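Local atomic coordinates of envelope polyprotein (Puumala orthohantavirus, PDB entry 5FXU), a protein that forms the Gn part of the antigenic glycoprotein surface of a hantavirus and probably acts with its partner Gc in entry into host cells. Residues T49-Q54 / C92-L97; T124-G129 / M190-L195. One frame throughout, in Å; residues are numbered along the deposited sequence.

Contact 1: T49-Q54 / C92-L97; sequences TSTSSQ and CLVPPL
S50 and T51 turn one face of a short turn to the backbone of L93 and the side chains of V94 and P95, a loop-on-loop contact in the Gn head. The turn, 49-54, links strand 46-47 to strand 54-64; the extended loop 92-97 carries two prolines. Packing is closest at P95, whose ring meets S50 with its CG and CD: S50 CB lies 3.7 Å from P95 CG, and S50 OG 3.6 Å from P95 CD. Small S50 suits this place, since its CB can come up to the ring while its hydroxyl, set between the backbone N and the carbonyl carbon (chi1 58°), hydrogen-bonds to H48 ND1. T51 is buried and splits its two branches. CG2 lies 4.0 Å from L93 O and 4.3 Å from V94 CG2, while OG1 makes a weak hydrogen bond to A110 O. Threonine suits this place because its methyl can pack beside the loop backbone and V94 while its hydroxyl turns to A110 O. C92, disulfide-bonded to C111, ties the loop to strand 107-116. The other side of the turn is much looser: T49 and S52 are exposed and stay clear of the loop. Here serine hydroxyls fold back on the backbone, backing up weak N-H bonds. S52 OG gives a 2.9 Å hydrogen bond to T49 O, and S53 OG reaches S50 O with a C=O...OG angle of 165°.

Contact 2: T124-G129 / M190-L195; sequences TVFLIG and MVRCFL
Orthogonal packing of two β-strands brings F126 and F194 together in the interior of the Gn head. Segments 124-129 and 190-195 run at 94° to each other, axes 10.5 Å apart, with side chains between them. The two rings form a T-shaped pair, planes at 86°: F194 turns its CE2-CZ edge to one face of F126, off the ring centre, with F194 CZ 3.6 Å from F126 CD2. Both side chains leave their strands toward each other, and with CG anti to the carbonyl carbon (chi1 -69° in F126) the rings meet between the strands. I128 suits the place beside them because its long branch reaches across: CD1 touches F194 CE1 at 3.7 Å and meets CZ as closely. R192 is buried too, and its apolar stem does the packing, with R192 CD 4.2 Å from F126 CE2 at the ring edge. Its charged end is satisfied farther on, where NH1 bonds to S23 OG and NH2 to G235 O, while M190 SD rests over one guanidinium face. C193 turns away to its disulfide with C232. Strands crossing near 90° with side chains packed between them are characteristic of orthogonal β-sheet packing.

In the fold
Contact 2 is core, with all of its touching residues buried and its centre about 6 Å from the centre of the chain; contact 1 is only partly buried and lies farther out, its centre about 13 Å from that of the chain. Their chemistry follows: aromatic and aliphatic packing between strands inside, small hydroxyl side chains and proline between loops nearer the surface. The two meet at C92, whose SG packs 3.8 Å from F126 CD1 and whose CB lies against F194. Loop 92-97 therefore borders the aromatic pair as well as turn 49-54. Strand 107-116 joins them again, holding C92 by its disulfide and pairing with strand 120-130.

Contact 1: T49-Q54 / C92-L97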
loop_
_atom_site.group_PDB
_atom_site.type_symbol
_atom_site.label_atom_id
_atom_site.label_comp_id
_atom_site.label_asym_id
_atom_site.label_seq_id
_atom_site.Cartn_x
_atom_site.Cartn_y
_atom_site.Cartn_z
ATOM N N THR A 49 17.273 -3.330 3.801
ATOM C CA THR A 49 17.087 -4.417 4.784
ATOM C C THR A 49 15.913 -4.195 5.754
ATOM O O THR A 49 15.470 -5.134 6.426
ATOM C CB THR A 49 18.362 -4.603 5.636
ATOM O OG1 THR A 49 18.661 -3.373 6.308
ATOM C CG2 THR A 49 19.555 -5.019 4.766
ATOM N N SER A 50 15.440 -2.951 5.828
ATOM C CA SER A 50 14.313 -2.545 6.695
ATOM C C SER A 50 13.117 -3.513 6.759
ATOM O O SER A 50 12.714 -3.925 7.854
ATOM C CB SER A 50 13.801 -1.139 6.308
ATOM O OG SER A 50 13.385 -1.062 4.937
ATOM N N THR A 51 12.570 -3.874 5.596
ATOM C CA THR A 51 11.291 -4.592 5.527
ATOM C C THR A 51 11.359 -6.057 5.994
ATOM O O THR A 51 10.357 -6.597 6.480
ATOM C CB THR A 51 10.663 -4.480 4.118
ATOM O OG1 THR A 51 11.629 -4.831 3.117
ATOM C CG2 THR A 51 10.171 -3.049 3.869
ATOM N N SER A 52 12.533 -6.681 5.880
ATOM C CA SER A 52 12.732 -8.073 6.332
ATOM C C SER A 52 12.947 -8.262 7.871
ATOM O O SER A 52 13.039 -9.393 8.342
ATOM C CB SER A 52 13.882 -8.706 5.539
ATOM O OG SER A 52 15.078 -7.964 5.722
ATOM N N SER A 53 13.036 -7.172 8.641
ATOM C CA SER A 53 13.051 -7.254 10.118
ATOM C C SER A 53 11.660 -7.627 10.691
ATOM O O SER A 53 10.637 -7.538 9.996
ATOM C CB SER A 53 13.509 -5.926 10.716
ATOM O OG SER A 53 12.505 -4.945 10.541
ATOM N N GLN A 54 11.645 -8.018 11.964
ATOM C CA GLN A 54 10.422 -8.430 12.657
ATOM C C GLN A 54 9.583 -7.228 13.005
ATOM O O GLN A 54 10.105 -6.219 13.469
ATOM C CB GLN A 54 10.732 -9.165 13.945
ATOM C CG GLN A 54 11.222 -10.575 13.753
ATOM C CD GLN A 54 11.275 -11.295 15.081
ATOM O OE1 GLN A 54 12.151 -11.006 15.883
ATOM N NE2 GLN A 54 10.316 -12.194 15.350
ATOM N N CYS A 92 5.219 -4.572 3.850
ATOM C CA CYS A 92 5.489 -3.218 3.413
ATOM C C CYS A 92 5.232 -2.198 4.503
ATOM O O CYS A 92 4.275 -1.453 4.431
ATOM C CB CYS A 92 4.700 -2.884 2.121
ATOM S SG CYS A 92 5.164 -3.853 0.659
ATOM N N LEU A 93 6.129 -2.176 5.479
ATOM C CA LEU A 93 6.227 -1.137 6.503
ATOM C C LEU A 93 7.541 -0.437 6.244
ATOM O O LEU A 93 8.589 -0.822 6.766
ATOM C CB LEU A 93 6.266 -1.704 7.924
ATOM C CG LEU A 93 4.958 -1.986 8.618
ATOM C CD1 LEU A 93 4.349 -3.229 8.000
ATOM C CD2 LEU A 93 5.188 -2.198 10.107
ATOM N N VAL A 94 7.487 0.597 5.446
ATOM C CA VAL A 94 8.681 1.240 4.974
ATOM C C VAL A 94 8.968 2.418 5.913
ATOM O O VAL A 94 8.064 3.166 6.267
ATOM C CB VAL A 94 8.484 1.678 3.515
ATOM C CG1 VAL A 94 9.775 2.234 2.956
ATOM C CG2 VAL A 94 8.013 0.494 2.680
ATOM N N PRO A 95 10.218 2.560 6.366
ATOM C CA PRO A 95 10.509 3.688 7.252
ATOM C C PRO A 95 10.473 4.999 6.518
ATOM O O PRO A 95 10.612 5.020 5.299
ATOM C CB PRO A 95 11.934 3.416 7.746
ATOM C CG PRO A 95 12.157 1.968 7.515
ATOM C CD PRO A 95 11.364 1.634 6.284
ATOM N N PRO A 96 10.326 6.100 7.255
ATOM C CA PRO A 96 10.391 7.430 6.611
ATOM C C PRO A 96 11.702 7.645 5.869
ATOM O O PRO A 96 12.712 7.115 6.281
ATOM C CB PRO A 96 10.287 8.402 7.785
ATOM C CG PRO A 96 9.807 7.605 8.952
ATOM C CD PRO A 96 10.144 6.176 8.716
ATOM N N LEU A 97 11.632 8.371 4.760
ATOM C CA LEU A 97 12.762 8.730 3.887
ATOM C C LEU A 97 13.307 7.635 2.966
ATOM O O LEU A 97 14.050 7.936 2.038
ATOM C CB LEU A 97 13.916 9.369 4.687
ATOM C CG LEU A 97 13.520 10.521 5.631
ATOM C CD1 LEU A 97 14.764 11.093 6.291
ATOM C CD2 LEU A 97 12.735 11.634 4.920
#

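Contact 2: T124-G129 / M190-L195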
loop_
_atom_site.group_PDB
_atom_site.type_symbol
_atom_site.label_atom_id
_atom_site.label_comp_id
_atom_site.label_asym_id
_atom_site.label_seq_id
_atom_site.Cartn_x
_atom_site.Cartn_y
_atom_site.Cartn_z
ATOM N N THR A 124 0.911 -9.878 -2.169
ATOM C CA THR A 124 1.124 -9.023 -3.300
ATOM C C THR A 124 2.532 -8.500 -3.071
ATOM O O THR A 124 2.817 -7.866 -2.058
ATOM C CB THR A 124 0.106 -7.853 -3.383
ATOM O OG1 THR A 124 -1.198 -8.344 -3.739
ATOM C CG2 THR A 124 0.503 -6.862 -4.455
ATOM N N VAL A 125 3.420 -8.795 -4.009
ATOM C CA VAL A 125 4.821 -8.372 -3.916
ATOM C C VAL A 125 5.004 -7.051 -4.648
ATOM O O VAL A 125 4.597 -6.931 -5.786
ATOM C CB VAL A 125 5.746 -9.441 -4.507
ATOM C CG1 VAL A 125 7.175 -8.943 -4.565
ATOM C CG2 VAL A 125 5.660 -10.698 -3.671
ATOM N N PHE A 126 5.625 -6.096 -3.978
ATOM C CA PHE A 126 5.941 -4.790 -4.547
ATOM C C PHE A 126 7.449 -4.671 -4.681
ATOM O O PHE A 126 8.181 -4.977 -3.734
ATOM C CB PHE A 126 5.449 -3.679 -3.627
ATOM C CG PHE A 126 3.953 -3.578 -3.559
ATOM C CD1 PHE A 126 3.222 -4.317 -2.605
ATOM C CD2 PHE A 126 3.251 -2.764 -4.438
ATOM C CE1 PHE A 126 1.827 -4.242 -2.544
ATOM C CE2 PHE A 126 1.854 -2.701 -4.389
ATOM C CZ PHE A 126 1.143 -3.447 -3.438
ATOM N N LEU A 127 7.912 -4.194 -5.839
ATOM C CA LEU A 127 9.338 -3.926 -6.069
ATOM C C LEU A 127 9.490 -2.517 -6.540
ATOM O O LEU A 127 8.879 -2.121 -7.530
ATOM C CB LEU A 127 9.845 -4.880 -7.116
ATOM C CG LEU A 127 11.303 -4.762 -7.514
ATOM C CD1 LEU A 127 12.199 -5.157 -6.361
ATOM C CD2 LEU A 127 11.572 -5.665 -8.706
ATOM N N ILE A 128 10.283 -1.747 -5.806
ATOM C CA ILE A 128 10.538 -0.330 -6.102
ATOM C C ILE A 128 12.032 -0.122 -6.120
ATOM O O ILE A 128 12.735 -0.594 -5.240
ATOM C CB ILE A 128 9.989 0.559 -4.995
ATOM C CG1 ILE A 128 8.481 0.341 -4.852
ATOM C CG2 ILE A 128 10.245 2.035 -5.284
ATOM C CD1 ILE A 128 7.914 0.901 -3.563
ATOM N N GLY A 129 12.531 0.612 -7.098
ATOM C CA GLY A 129 13.949 0.865 -7.137
ATOM C C GLY A 129 14.429 1.863 -8.155
ATOM O O GLY A 129 13.653 2.439 -8.900
ATOM N N MET A 190 -2.347 4.462 -12.885
ATOM C CA MET A 190 -2.253 3.764 -11.618
ATOM C C MET A 190 -1.402 4.545 -10.628
ATOM O O MET A 190 -0.397 5.153 -10.991
ATOM C CB MET A 190 -1.671 2.371 -11.822
ATOM C CG MET A 190 -1.577 1.547 -10.543
ATOM S SD MET A 190 -1.073 -0.201 -10.747
ATOM C CE MET A 190 -2.592 -0.879 -11.386
ATOM N N VAL A 191 -1.827 4.515 -9.369
ATOM C CA VAL A 191 -1.059 5.055 -8.267
ATOM C C VAL A 191 -0.958 3.974 -7.217
ATOM O O VAL A 191 -1.966 3.338 -6.898
ATOM C CB VAL A 191 -1.700 6.313 -7.663
ATOM C CG1 VAL A 191 -0.785 6.932 -6.620
ATOM C CG2 VAL A 191 -1.857 7.370 -8.723
ATOM N N ARG A 192 0.256 3.758 -6.722
ATOM C CA ARG A 192 0.527 2.833 -5.610
ATOM C C ARG A 192 1.187 3.563 -4.455
ATOM O O ARG A 192 2.177 4.240 -4.657
ATOM C CB ARG A 192 1.422 1.672 -6.058
ATOM C CG ARG A 192 0.665 0.637 -6.851
ATOM C CD ARG A 192 1.411 -0.260 -7.811
ATOM N NE ARG A 192 1.952 0.320 -9.034
ATOM C CZ ARG A 192 2.460 -0.391 -10.031
ATOM N NH1 ARG A 192 2.484 -1.721 -9.981
ATOM N NH2 ARG A 192 2.932 0.239 -11.096
ATOM N N CYS A 193 0.603 3.408 -3.267
ATOM C CA CYS A 193 0.953 4.172 -2.084
ATOM C C CYS A 193 1.229 3.285 -0.879
ATOM O O CYS A 193 0.559 2.285 -0.690
ATOM C CB CYS A 193 -0.208 5.089 -1.689
ATOM S SG CYS A 193 -0.706 6.266 -2.935
ATOM N N PHE A 194 2.194 3.700 -0.063
ATOM C CA PHE A 194 2.641 2.964 1.117
ATOM C C PHE A 194 2.508 3.867 2.317
ATOM O O PHE A 194 2.892 5.027 2.269
ATOM C CB PHE A 194 4.079 2.465 0.922
ATOM C CG PHE A 194 4.235 1.683 -0.346
ATOM C CD1 PHE A 194 4.372 2.347 -1.571
ATOM C CD2 PHE A 194 4.124 0.309 -0.342
ATOM C CE1 PHE A 194 4.425 1.629 -2.763
ATOM C CE2 PHE A 194 4.201 -0.415 -1.529
ATOM C CZ PHE A 194 4.333 0.232 -2.742
ATOM N N LEU A 195 1.908 3.338 3.372
ATOM C CA LEU A 195 1.718 4.070 4.600
ATOM C C LEU A 195 2.992 4.122 5.419
ATOM O O LEU A 195 3.554 3.076 5.763
ATOM C CB LEU A 195 0.619 3.399 5.438
ATOM C CG LEU A 195 0.276 4.124 6.731
ATOM C CD1 LEU A 195 -0.404 5.435 6.448
ATOM C CD2 LEU A 195 -0.666 3.275 7.536
#